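PDB 5GVV: glycosyl transferase family 8 from Streptococcus pneumoniae, which transfers galactose from UDP-galactose to the terminal glucose of the already glycosylated serine-rich repeat protein PsrP. Local coordinates for residues D232-Q237 with E245-Y250; L224-I229 with G241-V246; R18-A23 with L105-I110. One frame throughout, in Å; residues are numbered along the deposited sequence.

In the fold
From the N terminus, interaction 3 comes first: helix 17-30 meets the D106-D108 loop that runs from strand 101-105 into strand 109-111, closing a long loop of 81 residues. Strand 109-111 then pairs antiparallel with strand 225-227, where interaction 2 begins. Interaction 2 closes a short loop from that strand to the start of helix 244-251. The 232-237 segment of interaction 1 lies inside this loop, but its partner 245-250 runs further along the helix, so the two contacts overlap at E245 and V246 without nesting. K233 bonded to D108, and H227 sharing manganese with D106 and D108, tie all three to one nucleotide site.

Interaction 1. Residues D232-Q237 with E245-Y250; sequences DKPWNQ and EVWWEY. With UDP (uridine-5'-diphosphate), chain D.
P234 O accepts the indole N-H of W248, with NE1 2.9 Å away and a bent N-H...O angle of 146°. The donor stands above the carbonyl plane, and the oxygen is met at the edge of the W248 ring. P234 CG rests 3.7 Å from W247 CB, the two side chains crossing at about a right angle. W235 sets its CB over the face of the six-membered ring of W247, 3.6 Å from the centroid, a CH-pi contact. Its six-membered ring leans obliquely over the W247 five-membered ring, CE3 above that face near the rim, the planes at 43°. CG of W235 lies between the backbone N and the carbonyl carbon (chi1 60°), which lays the indole against K233, whose CB covers one face. A type I turn from K233 to N236, closed by N236 N on K233 O at 3.1 Å, brings these residues together. From the same turn K233 extends NZ to UDP O2A, at 2.9 Å, while S230 O, Y228 O and D108 OD2 also bind that ammonium. A lysine on the nucleotide phosphate, then a proline and tryptophan packed on the helix, fit the donor site of family 8 glycosyltransferases.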
loop_
_atom_site.group_PDB
_atom_site.type_symbol
_atom_site.label_atom_id
_atom_site.label_comp_id
_atom_site.label_asym_id
_atom_site.label_seq_id
_atom_site.Cartn_x
_atom_site.Cartn_y
_atom_site.Cartn_z
ATOM N N ASP A 232 14.549 11.517 0.638
ATOM C CA ASP A 232 14.117 11.882 -0.707
ATOM C C ASP A 232 13.691 10.631 -1.474
ATOM O O ASP A 232 14.316 10.265 -2.470
ATOM C CB ASP A 232 15.262 12.589 -1.441
ATOM C CG ASP A 232 14.861 13.090 -2.815
ATOM O OD1 ASP A 232 13.735 13.614 -2.958
ATOM O OD2 ASP A 232 15.673 12.956 -3.752
ATOM N N LYS A 233 12.622 9.981 -1.008
ATOM C CA LYS A 233 12.177 8.710 -1.581
ATOM C C LYS A 233 11.398 8.917 -2.879
ATOM O O LYS A 233 10.603 9.853 -2.987
ATOM C CB LYS A 233 11.314 7.941 -0.572
ATOM C CG LYS A 233 11.932 7.786 0.827
ATOM C CD LYS A 233 13.269 7.048 0.790
ATOM C CE LYS A 233 13.522 6.312 2.103
ATOM N NZ LYS A 233 14.974 6.012 2.315
ATOM N N PRO A 234 11.613 8.032 -3.873
ATOM C CA PRO A 234 10.986 8.230 -5.186
ATOM C C PRO A 234 9.477 8.002 -5.150
ATOM O O PRO A 234 8.773 8.400 -6.083
ATOM C CB PRO A 234 11.657 7.162 -6.057
ATOM C CG PRO A 234 12.054 6.080 -5.082
ATOM C CD PRO A 234 12.466 6.828 -3.840
ATOM N N TRP A 235 8.985 7.379 -4.084
ATOM C CA TRP A 235 7.554 7.138 -3.964
ATOM C C TRP A 235 6.790 8.316 -3.362
ATOM O O TRP A 235 5.559 8.299 -3.310
ATOM C CB TRP A 235 7.274 5.859 -3.172
ATOM C CG TRP A 235 7.792 5.845 -1.759
ATOM C CD1 TRP A 235 7.198 6.399 -0.658
ATOM C CD2 TRP A 235 8.990 5.207 -1.293
ATOM N NE1 TRP A 235 7.962 6.153 0.462
ATOM C CE2 TRP A 235 9.065 5.420 0.102
ATOM C CE3 TRP A 235 10.004 4.471 -1.911
ATOM C CZ2 TRP A 235 10.115 4.928 0.881
ATOM C CZ3 TRP A 235 11.055 3.985 -1.134
ATOM C CH2 TRP A 235 11.100 4.220 0.245
ATOM N N ASN A 236 7.512 9.331 -2.902
ATOM C CA ASN A 236 6.864 10.534 -2.396
ATOM C C ASN A 236 6.196 11.265 -3.553
ATOM O O ASN A 236 6.514 10.994 -4.711
ATOM C CB ASN A 236 7.880 11.437 -1.690
ATOM C CG ASN A 236 8.323 10.878 -0.348
ATOM O OD1 ASN A 236 7.660 10.012 0.226
ATOM N ND2 ASN A 236 9.434 11.387 0.168
ATOM N N GLN A 237 5.266 12.169 -3.254
ATOM C CA GLN A 237 4.614 12.940 -4.310
ATOM C C GLN A 237 5.666 13.697 -5.108
ATOM O O GLN A 237 5.599 13.773 -6.346
ATOM C CB GLN A 237 3.581 13.911 -3.726
ATOM C CG GLN A 237 2.920 14.806 -4.776
ATOM C CD GLN A 237 1.830 15.697 -4.203
ATOM O OE1 GLN A 237 1.900 16.120 -3.048
ATOM N NE2 GLN A 237 0.815 15.991 -5.016
ATOM N N GLU A 245 11.649 6.940 -11.853
ATOM C CA GLU A 245 10.808 6.129 -12.735
ATOM C C GLU A 245 11.014 4.621 -12.574
ATOM O O GLU A 245 10.102 3.827 -12.833
ATOM C CB GLU A 245 11.034 6.524 -14.194
ATOM C CG GLU A 245 12.457 6.307 -14.696
ATOM C CD GLU A 245 13.404 7.445 -14.327
ATOM O OE1 GLU A 245 12.977 8.410 -13.649
ATOM O OE2 GLU A 245 14.583 7.369 -14.729
ATOM N N VAL A 246 12.211 4.223 -12.155
ATOM C CA VAL A 246 12.510 2.803 -11.985
ATOM C C VAL A 246 11.705 2.198 -10.834
ATOM O O VAL A 246 11.197 1.073 -10.944
ATOM C CB VAL A 246 14.008 2.561 -11.756
ATOM C CG1 VAL A 246 14.287 1.065 -11.579
ATOM C CG2 VAL A 246 14.826 3.132 -12.912
ATOM N N TRP A 247 11.575 2.941 -9.735
ATOM C CA TRP A 247 10.834 2.437 -8.583
ATOM C C TRP A 247 9.378 2.224 -8.941
ATOM O O TRP A 247 8.789 1.207 -8.576
ATOM C CB TRP A 247 10.929 3.384 -7.378
ATOM C CG TRP A 247 10.306 2.786 -6.120
ATOM C CD1 TRP A 247 10.943 2.034 -5.163
ATOM C CD2 TRP A 247 8.930 2.870 -5.713
ATOM N NE1 TRP A 247 10.048 1.655 -4.188
ATOM C CE2 TRP A 247 8.808 2.160 -4.497
ATOM C CE3 TRP A 247 7.791 3.486 -6.247
ATOM C CZ2 TRP A 247 7.588 2.042 -3.813
ATOM C CZ3 TRP A 247 6.583 3.374 -5.568
ATOM C CH2 TRP A 247 6.491 2.652 -4.364
ATOM N N TRP A 248 8.796 3.190 -9.646
ATOM C CA TRP A 248 7.393 3.103 -10.017
ATOM C C TRP A 248 7.123 1.958 -10.987
ATOM O O TRP A 248 6.077 1.306 -10.913
ATOM C CB TRP A 248 6.907 4.448 -10.567
ATOM C CG TRP A 248 6.681 5.406 -9.451
ATOM C CD1 TRP A 248 7.519 6.399 -9.031
ATOM C CD2 TRP A 248 5.563 5.422 -8.557
ATOM N NE1 TRP A 248 6.979 7.048 -7.949
ATOM C CE2 TRP A 248 5.774 6.466 -7.637
ATOM C CE3 TRP A 248 4.393 4.662 -8.456
ATOM C CZ2 TRP A 248 4.862 6.768 -6.624
ATOM C CZ3 TRP A 248 3.485 4.961 -7.445
ATOM C CH2 TRP A 248 3.724 6.004 -6.545
ATOM N N GLU A 249 8.071 1.708 -11.884
ATOM C CA GLU A 249 7.970 0.610 -12.837
ATOM C C GLU A 249 7.750 -0.731 -12.131
ATOM O O GLU A 249 6.966 -1.567 -12.590
ATOM C CB GLU A 249 9.237 0.554 -13.683
ATOM C CG GLU A 249 9.249 -0.540 -14.735
ATOM C CD GLU A 249 10.485 -0.469 -15.612
ATOM O OE1 GLU A 249 10.408 -0.912 -16.780
ATOM O OE2 GLU A 249 11.526 0.043 -15.136
ATOM N N TYR A 250 8.435 -0.939 -11.009
ATOM C CA TYR A 250 8.241 -2.173 -10.260
ATOM C C TYR A 250 7.045 -2.123 -9.312
ATOM O O TYR A 250 6.373 -3.137 -9.102
ATOM C CB TYR A 250 9.526 -2.567 -9.530
ATOM C CG TYR A 250 10.592 -3.067 -10.470
ATOM C CD1 TYR A 250 10.596 -4.388 -10.903
ATOM C CD2 TYR A 250 11.586 -2.222 -10.936
ATOM C CE1 TYR A 250 11.568 -4.852 -11.770
ATOM C CE2 TYR A 250 12.558 -2.678 -11.801
ATOM C CZ TYR A 250 12.543 -3.995 -12.213
ATOM O OH TYR A 250 13.515 -4.456 -13.078
HETATM N N1 UDP D . 11.701 0.784 7.701
HETATM C C2 UDP D . 10.389 0.395 7.890
HETATM N N3 UDP D . 9.390 1.336 8.053
HETATM C C4 UDP D . 9.703 2.681 8.031
HETATM C C5 UDP D . 11.027 3.072 7.837
HETATM C C6 UDP D . 12.035 2.110 7.791
HETATM O O2 UDP D . 10.113 -0.802 7.911
HETATM O O4 UDP D . 8.808 3.522 8.173
HETATM C "C1'" UDP D . 12.741 -0.253 7.528
HETATM C "C2'" UDP D . 12.905 -0.563 6.048
HETATM O "O2'" UDP D . 13.225 -1.924 5.864
HETATM C "C3'" UDP D . 14.094 0.277 5.641
HETATM C "C4'" UDP D . 14.928 0.283 6.916
HETATM O "O4'" UDP D . 13.999 0.221 7.984
HETATM O "O3'" UDP D . 14.775 -0.303 4.549
HETATM C "C5'" UDP D . 15.814 1.521 7.034
HETATM O "O5'" UDP D . 15.120 2.625 6.495
HETATM P PA UDP D . 15.785 3.437 5.281
HETATM O O1A UDP D . 15.964 2.471 4.178
HETATM O O2A UDP D . 14.930 4.581 4.886
HETATM O O3A UDP D . 17.208 3.961 5.841
HETATM P PB UDP D . 18.436 4.382 4.878
HETATM O O1B UDP D . 19.687 4.494 5.665
HETATM O O2B UDP D . 18.131 5.709 4.293
HETATM O O3B UDP D . 18.603 3.378 3.799
#

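Interaction 2. Residues L224-I229 with G241-V246; sequences LILHYI and GRLREV. With MN (manganese (II) ion), chain C; UDP (uridine-5'-diphosphate), chain D.
Y228 and L243 make the polar bond of this contact: the phenol OH donates to L243 O at 2.6 Å. The C=O...O angle is 137° and the hydroxyl stands 41° out of the carbonyl plane. V246 N, 3.1 Å from L243 O within the first turn of helix 244-251, reaches the same oxygen from the opposite face. Two donors thus grip one carbonyl and satisfy it where the loop enters the helix.

Apolar packing forms the second group. L226 spreads its two methyls over the helix start: CD2 lies 3.6 Å from L243 CD1, and CD1 lies 3.8 Å from V246 CG1. Both approaches are close to perpendicular. V246 places CG1 anti to its backbone N (chi1 180°), which turns that methyl to L226, while its CB packs on the Y228 hydroxyl, 3.7 Å from OH. I110 of strand 109-111 adds to this packing against both Y228 and V246.

Metal coordination belongs to the residue between L226 and Y228. H227, alternating with them, turns its imidazole the other way and binds manganese through NE2 at 2.1 Å. I229 CG2 lies over one face of that ring, and N197 OD1 holds ND1, so the ring is braced from two directions. Y228 itself is the centre of an inverse gamma turn.

The chemistry therefore divides by face: apolar side chains and a carbonyl that accepts two hydrogen bonds hold the strand to the helix, leaving H227 directed at the metal and the diphosphate.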
loop_
_atom_site.group_PDB
_atom_site.type_symbol
_atom_site.label_atom_id
_atom_site.label_comp_id
_atom_site.label_asym_id
_atom_site.label_seq_id
_atom_site.Cartn_x
_atom_site.Cartn_y
_atom_site.Cartn_z
ATOM N N LEU A 224 22.891 -3.255 -10.541
ATOM C CA LEU A 224 22.076 -4.394 -10.119
ATOM C C LEU A 224 21.195 -4.081 -8.911
ATOM O O LEU A 224 20.079 -4.607 -8.794
ATOM C CB LEU A 224 22.948 -5.629 -9.858
ATOM C CG LEU A 224 23.389 -6.376 -11.116
ATOM C CD1 LEU A 224 24.453 -7.433 -10.833
ATOM C CD2 LEU A 224 22.183 -7.009 -11.778
ATOM N N ILE A 225 21.684 -3.235 -8.007
ATOM C CA ILE A 225 20.871 -2.840 -6.858
ATOM C C ILE A 225 20.832 -1.323 -6.663
ATOM O O ILE A 225 21.865 -0.690 -6.433
ATOM C CB ILE A 225 21.308 -3.556 -5.560
ATOM C CG1 ILE A 225 21.133 -5.071 -5.714
ATOM C CG2 ILE A 225 20.488 -3.051 -4.381
ATOM C CD1 ILE A 225 21.398 -5.892 -4.448
ATOM N N LEU A 226 19.631 -0.751 -6.765
ATOM C CA LEU A 226 19.430 0.688 -6.584
ATOM C C LEU A 226 18.886 0.974 -5.195
ATOM O O LEU A 226 17.786 0.532 -4.863
ATOM C CB LEU A 226 18.430 1.222 -7.611
ATOM C CG LEU A 226 18.840 1.277 -9.076
ATOM C CD1 LEU A 226 17.676 1.753 -9.924
ATOM C CD2 LEU A 226 20.041 2.193 -9.249
ATOM N N HIS A 227 19.630 1.743 -4.403
ATOM C CA HIS A 227 19.246 2.021 -3.021
ATOM C C HIS A 227 18.846 3.486 -2.860
ATOM O O HIS A 227 19.688 4.390 -2.951
ATOM C CB HIS A 227 20.399 1.670 -2.073
ATOM C CG HIS A 227 20.012 1.632 -0.630
ATOM N ND1 HIS A 227 20.911 1.338 0.378
ATOM C CD2 HIS A 227 18.818 1.833 -0.015
ATOM C CE1 HIS A 227 20.292 1.367 1.542
ATOM N NE2 HIS A 227 19.021 1.668 1.334
ATOM N N TYR A 228 17.558 3.724 -2.629
ATOM C CA TYR A 228 17.062 5.086 -2.475
ATOM C C TYR A 228 17.177 5.579 -1.033
ATOM O O TYR A 228 16.163 5.824 -0.366
ATOM C CB TYR A 228 15.608 5.176 -2.949
ATOM C CG TYR A 228 15.427 4.856 -4.416
ATOM C CD1 TYR A 228 15.526 5.851 -5.377
ATOM C CD2 TYR A 228 15.151 3.562 -4.833
ATOM C CE1 TYR A 228 15.355 5.566 -6.715
ATOM C CE2 TYR A 228 14.990 3.262 -6.166
ATOM C CZ TYR A 228 15.094 4.269 -7.103
ATOM O OH TYR A 228 14.927 3.972 -8.435
ATOM N N ILE A 229 18.412 5.729 -0.557
ATOM C CA ILE A 229 18.670 6.211 0.796
ATOM C C ILE A 229 18.183 7.645 0.956
ATOM O O ILE A 229 17.841 8.304 -0.034
ATOM C CB ILE A 229 20.173 6.157 1.147
ATOM C CG1 ILE A 229 20.968 7.132 0.266
ATOM C CG2 ILE A 229 20.713 4.739 0.995
ATOM C CD1 ILE A 229 22.424 7.297 0.683
ATOM N N GLY A 241 15.907 13.272 -6.633
ATOM C CA GLY A 241 16.948 12.357 -7.067
ATOM C C GLY A 241 16.604 11.668 -8.374
ATOM O O GLY A 241 15.439 11.651 -8.784
ATOM N N ARG A 242 17.615 11.092 -9.019
ATOM C CA ARG A 242 17.430 10.424 -10.305
ATOM C C ARG A 242 16.866 9.019 -10.146
ATOM O O ARG A 242 16.933 8.434 -9.057
ATOM C CB ARG A 242 18.759 10.348 -11.060
ATOM C CG ARG A 242 19.278 11.681 -11.574
ATOM C CD ARG A 242 20.749 11.570 -11.968
ATOM N NE ARG A 242 21.575 11.161 -10.835
ATOM C CZ ARG A 242 22.814 10.693 -10.941
ATOM N NH1 ARG A 242 23.378 10.572 -12.134
ATOM N NH2 ARG A 242 23.493 10.340 -9.856
ATOM N N LEU A 243 16.299 8.501 -11.239
ATOM C CA LEU A 243 15.825 7.112 -11.341
ATOM C C LEU A 243 14.515 6.864 -10.602
ATOM O O LEU A 243 14.191 5.726 -10.275
ATOM C CB LEU A 243 16.901 6.106 -10.898
ATOM C CG LEU A 243 18.221 6.162 -11.681
ATOM C CD1 LEU A 243 19.098 4.961 -11.352
ATOM C CD2 LEU A 243 17.966 6.255 -13.177
ATOM N N ARG A 244 13.767 7.934 -10.358
ATOM C CA ARG A 244 12.444 7.846 -9.744
ATOM C C ARG A 244 11.538 6.894 -10.528
ATOM O O ARG A 244 10.759 6.130 -9.943
ATOM C CB ARG A 244 11.813 9.238 -9.695
ATOM C CG ARG A 244 10.357 9.252 -9.267
ATOM C CD ARG A 244 9.773 10.653 -9.320
ATOM N NE ARG A 244 8.362 10.647 -8.941
ATOM C CZ ARG A 244 7.913 10.925 -7.720
ATOM N NH1 ARG A 244 8.760 11.250 -6.753
ATOM N NH2 ARG A 244 6.611 10.888 -7.467
ATOM N N GLU A 245 11.649 6.940 -11.853
ATOM C CA GLU A 245 10.808 6.129 -12.735
ATOM C C GLU A 245 11.014 4.621 -12.574
ATOM O O GLU A 245 10.102 3.827 -12.833
ATOM C CB GLU A 245 11.034 6.524 -14.194
ATOM C CG GLU A 245 12.457 6.307 -14.696
ATOM C CD GLU A 245 13.404 7.445 -14.327
ATOM O OE1 GLU A 245 12.977 8.410 -13.649
ATOM O OE2 GLU A 245 14.583 7.369 -14.729
ATOM N N VAL A 246 12.211 4.223 -12.155
ATOM C CA VAL A 246 12.510 2.803 -11.985
ATOM C C VAL A 246 11.705 2.198 -10.834
ATOM O O VAL A 246 11.197 1.073 -10.944
ATOM C CB VAL A 246 14.008 2.561 -11.756
ATOM C CG1 VAL A 246 14.287 1.065 -11.579
ATOM C CG2 VAL A 246 14.826 3.132 -12.912
HETATM MN MN MN C . 17.548 1.954 2.833
HETATM N N1 UDP D . 11.701 0.784 7.701
HETATM C C2 UDP D . 10.389 0.395 7.890
HETATM N N3 UDP D . 9.390 1.336 8.053
HETATM C C4 UDP D . 9.703 2.681 8.031
HETATM C C5 UDP D . 11.027 3.072 7.837
HETATM C C6 UDP D . 12.035 2.110 7.791
HETATM O O2 UDP D . 10.113 -0.802 7.911
HETATM O O4 UDP D . 8.808 3.522 8.173
HETATM C "C1'" UDP D . 12.741 -0.253 7.528
HETATM C "C2'" UDP D . 12.905 -0.563 6.048
HETATM O "O2'" UDP D . 13.225 -1.924 5.864
HETATM C "C3'" UDP D . 14.094 0.277 5.641
HETATM C "C4'" UDP D . 14.928 0.283 6.916
HETATM O "O4'" UDP D . 13.999 0.221 7.984
HETATM O "O3'" UDP D . 14.775 -0.303 4.549
HETATM C "C5'" UDP D . 15.814 1.521 7.034
HETATM O "O5'" UDP D . 15.120 2.625 6.495
HETATM P PA UDP D . 15.785 3.437 5.281
HETATM O O1A UDP D . 15.964 2.471 4.178
HETATM O O2A UDP D . 14.930 4.581 4.886
HETATM O O3A UDP D . 17.208 3.961 5.841
HETATM P PB UDP D . 18.436 4.382 4.878
HETATM O O1B UDP D . 19.687 4.494 5.665
HETATM O O2B UDP D . 18.131 5.709 4.293
HETATM O O3B UDP D . 18.603 3.378 3.799
#

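Interaction 3. Residues R18-A23 with L105-I110; sequences RQIETA and LDSDLI. With MN (manganese (II) ion), chain C; UDP (uridine-5'-diphosphate), chain D.
S107 lies between helix 17-30 and the nucleotide: its CB packs 3.8 Å from I20 CA, with I20 CG1 beside it. On the UDP side, S107 N donates to ribose O3' at 3.0 Å with a nearly straight N-H...O angle of 167°. S107 OG meets O2', also at 3.0 Å. With chi1 at 55° the hydroxyl leans back over its own main chain, near enough to the amide for one residue to hold both ribose oxygens.

D106 and D108 turn away from the helix and take the metal. D106 binds manganese through OD2 alone, at 2.1 Å, whereas D108 chelates it with OD1 at 2.1 Å and OD2 at 2.2 Å. UDP O1A and O3B and the imidazole of H227 complete six ligand atoms. In the second shell Y104 OH bonds D106 OD1, which would steady that carboxylate.

Further out, the helix supports the loop by close packing without a hydrogen bond between the two segments. A23, whose small side chain points at the strand, brings CB to within 3.3 Å of L109 O, and its CA-H makes an additional contact with the same oxygen. T22 CG2 touches I110 CD1 at 3.7 Å. The T22 hydroxyl folds back onto R18 O, which also accepts T22 N, leaving the methyl to face the strand. Beyond the helix and strand, F10 of strand 6-11 packs on A23 and V145 on L109.

A metal-binding Asp-Ser-Asp loop after a central strand, backed by the helix that follows the first strand of a Rossmann-like alpha/beta domain, is the DxD motif of the GT-A fold.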
loop_
_atom_site.group_PDB
_atom_site.type_symbol
_atom_site.label_atom_id
_atom_site.label_comp_id
_atom_site.label_asym_id
_atom_site.label_seq_id
_atom_site.Cartn_x
_atom_site.Cartn_y
_atom_site.Cartn_z
ATOM N N ARG A 18 4.101 -1.194 0.942
ATOM C CA ARG A 18 4.211 -0.846 -0.479
ATOM C C ARG A 18 5.668 -0.857 -0.939
ATOM O O ARG A 18 5.962 -1.181 -2.093
ATOM C CB ARG A 18 3.577 0.523 -0.779
ATOM C CG ARG A 18 2.049 0.516 -0.821
ATOM C CD ARG A 18 1.478 1.891 -1.158
ATOM N NE ARG A 18 1.770 2.289 -2.533
ATOM C CZ ARG A 18 2.536 3.324 -2.861
ATOM N NH1 ARG A 18 3.084 4.065 -1.907
ATOM N NH2 ARG A 18 2.757 3.619 -4.137
ATOM N N GLN A 19 6.576 -0.504 -0.032
ATOM C CA GLN A 19 8.006 -0.499 -0.331
ATOM C C GLN A 19 8.572 -1.914 -0.243
ATOM O O GLN A 19 9.344 -2.339 -1.105
ATOM C CB GLN A 19 8.752 0.427 0.638
ATOM C CG GLN A 19 8.442 1.921 0.467
ATOM C CD GLN A 19 7.007 2.288 0.827
ATOM O OE1 GLN A 19 6.479 1.847 1.848
ATOM N NE2 GLN A 19 6.366 3.081 -0.022
ATOM N N ILE A 20 8.188 -2.641 0.804
ATOM C CA ILE A 20 8.614 -4.026 0.960
ATOM C C ILE A 20 8.189 -4.849 -0.247
ATOM O O ILE A 20 8.995 -5.588 -0.811
ATOM C CB ILE A 20 8.019 -4.667 2.231
ATOM C CG1 ILE A 20 8.461 -3.900 3.476
ATOM C CG2 ILE A 20 8.410 -6.150 2.336
ATOM C CD1 ILE A 20 7.708 -4.308 4.739
ATOM N N GLU A 21 6.928 -4.718 -0.653
ATOM C CA GLU A 21 6.412 -5.527 -1.752
ATOM C C GLU A 21 7.060 -5.168 -3.083
ATOM O O GLU A 21 7.341 -6.051 -3.894
ATOM C CB GLU A 21 4.881 -5.422 -1.853
ATOM C CG GLU A 21 4.282 -6.447 -2.813
ATOM C CD GLU A 21 2.765 -6.506 -2.765
ATOM O OE1 GLU A 21 2.168 -5.973 -1.802
ATOM O OE2 GLU A 21 2.174 -7.092 -3.699
ATOM N N THR A 22 7.283 -3.874 -3.307
ATOM C CA THR A 22 7.982 -3.407 -4.502
ATOM C C THR A 22 9.414 -3.947 -4.577
ATOM O O THR A 22 9.865 -4.382 -5.635
ATOM C CB THR A 22 8.010 -1.876 -4.562
ATOM O OG1 THR A 22 6.668 -1.384 -4.683
ATOM C CG2 THR A 22 8.816 -1.399 -5.764
ATOM N N ALA A 23 10.129 -3.917 -3.457
ATOM C CA ALA A 23 11.501 -4.426 -3.432
ATOM C C ALA A 23 11.516 -5.928 -3.703
ATOM O O ALA A 23 12.363 -6.422 -4.452
ATOM C CB ALA A 23 12.153 -4.120 -2.105
ATOM N N LEU A 105 18.386 -7.305 2.784
ATOM C CA LEU A 105 18.136 -6.139 1.937
ATOM C C LEU A 105 17.214 -5.136 2.616
ATOM O O LEU A 105 16.200 -5.516 3.208
ATOM C CB LEU A 105 17.520 -6.557 0.599
ATOM C CG LEU A 105 18.301 -7.494 -0.319
ATOM C CD1 LEU A 105 17.440 -7.953 -1.485
ATOM C CD2 LEU A 105 19.564 -6.832 -0.832
ATOM N N ASP A 106 17.563 -3.854 2.524
ATOM C CA ASP A 106 16.629 -2.786 2.867
ATOM C C ASP A 106 15.429 -2.895 1.921
ATOM O O ASP A 106 15.482 -3.624 0.927
ATOM C CB ASP A 106 17.299 -1.426 2.682
ATOM C CG ASP A 106 17.850 -0.844 3.979
ATOM O OD1 ASP A 106 17.966 -1.585 4.981
ATOM O OD2 ASP A 106 18.188 0.363 3.984
ATOM N N SER A 107 14.352 -2.169 2.205
ATOM C CA SER A 107 13.175 -2.240 1.346
ATOM C C SER A 107 12.940 -0.947 0.573
ATOM O O SER A 107 11.958 -0.836 -0.171
ATOM C CB SER A 107 11.943 -2.591 2.166
ATOM O OG SER A 107 11.806 -1.666 3.224
ATOM N N ASP A 108 13.830 0.026 0.756
ATOM C CA ASP A 108 13.818 1.233 -0.063
ATOM C C ASP A 108 14.784 1.028 -1.224
ATOM O O ASP A 108 15.582 1.906 -1.556
ATOM C CB ASP A 108 14.232 2.453 0.763
ATOM C CG ASP A 108 15.616 2.307 1.367
ATOM O OD1 ASP A 108 16.056 1.155 1.587
ATOM O OD2 ASP A 108 16.264 3.344 1.643
ATOM N N LEU A 109 14.723 -0.152 -1.831
ATOM C CA LEU A 109 15.617 -0.465 -2.934
ATOM C C LEU A 109 14.949 -1.290 -4.020
ATOM O O LEU A 109 13.846 -1.827 -3.831
ATOM C CB LEU A 109 16.895 -1.154 -2.434
ATOM C CG LEU A 109 16.820 -2.461 -1.651
ATOM C CD1 LEU A 109 16.554 -3.643 -2.561
ATOM C CD2 LEU A 109 18.113 -2.678 -0.870
ATOM N N ILE A 110 15.645 -1.386 -5.149
ATOM C CA ILE A 110 15.165 -2.090 -6.330
ATOM C C ILE A 110 16.273 -2.981 -6.897
ATOM O O ILE A 110 17.388 -2.509 -7.124
ATOM C CB ILE A 110 14.774 -1.092 -7.428
ATOM C CG1 ILE A 110 13.570 -0.247 -6.996
ATOM C CG2 ILE A 110 14.478 -1.816 -8.735
ATOM C CD1 ILE A 110 12.239 -0.998 -7.029
HETATM MN MN MN C . 17.548 1.954 2.833
HETATM N N1 UDP D . 11.701 0.784 7.701
HETATM C C2 UDP D . 10.389 0.395 7.890
HETATM N N3 UDP D . 9.390 1.336 8.053
HETATM C C4 UDP D . 9.703 2.681 8.031
HETATM C C5 UDP D . 11.027 3.072 7.837
HETATM C C6 UDP D . 12.035 2.110 7.791
HETATM O O2 UDP D . 10.113 -0.802 7.911
HETATM O O4 UDP D . 8.808 3.522 8.173
HETATM C "C1'" UDP D . 12.741 -0.253 7.528
HETATM C "C2'" UDP D . 12.905 -0.563 6.048
HETATM O "O2'" UDP D . 13.225 -1.924 5.864
HETATM C "C3'" UDP D . 14.094 0.277 5.641
HETATM C "C4'" UDP D . 14.928 0.283 6.916
HETATM O "O4'" UDP D . 13.999 0.221 7.984
HETATM O "O3'" UDP D . 14.775 -0.303 4.549
HETATM C "C5'" UDP D . 15.814 1.521 7.034
HETATM O "O5'" UDP D . 15.120 2.625 6.495
HETATM P PA UDP D . 15.785 3.437 5.281
HETATM O O1A UDP D . 15.964 2.471 4.178
HETATM O O2A UDP D . 14.930 4.581 4.886
HETATM O O3A UDP D . 17.208 3.961 5.841
HETATM P PB UDP D . 18.436 4.382 4.878
HETATM O O1B UDP D . 19.687 4.494 5.665
HETATM O O2B UDP D . 18.131 5.709 4.293
HETATM O O3B UDP D . 18.603 3.378 3.799
#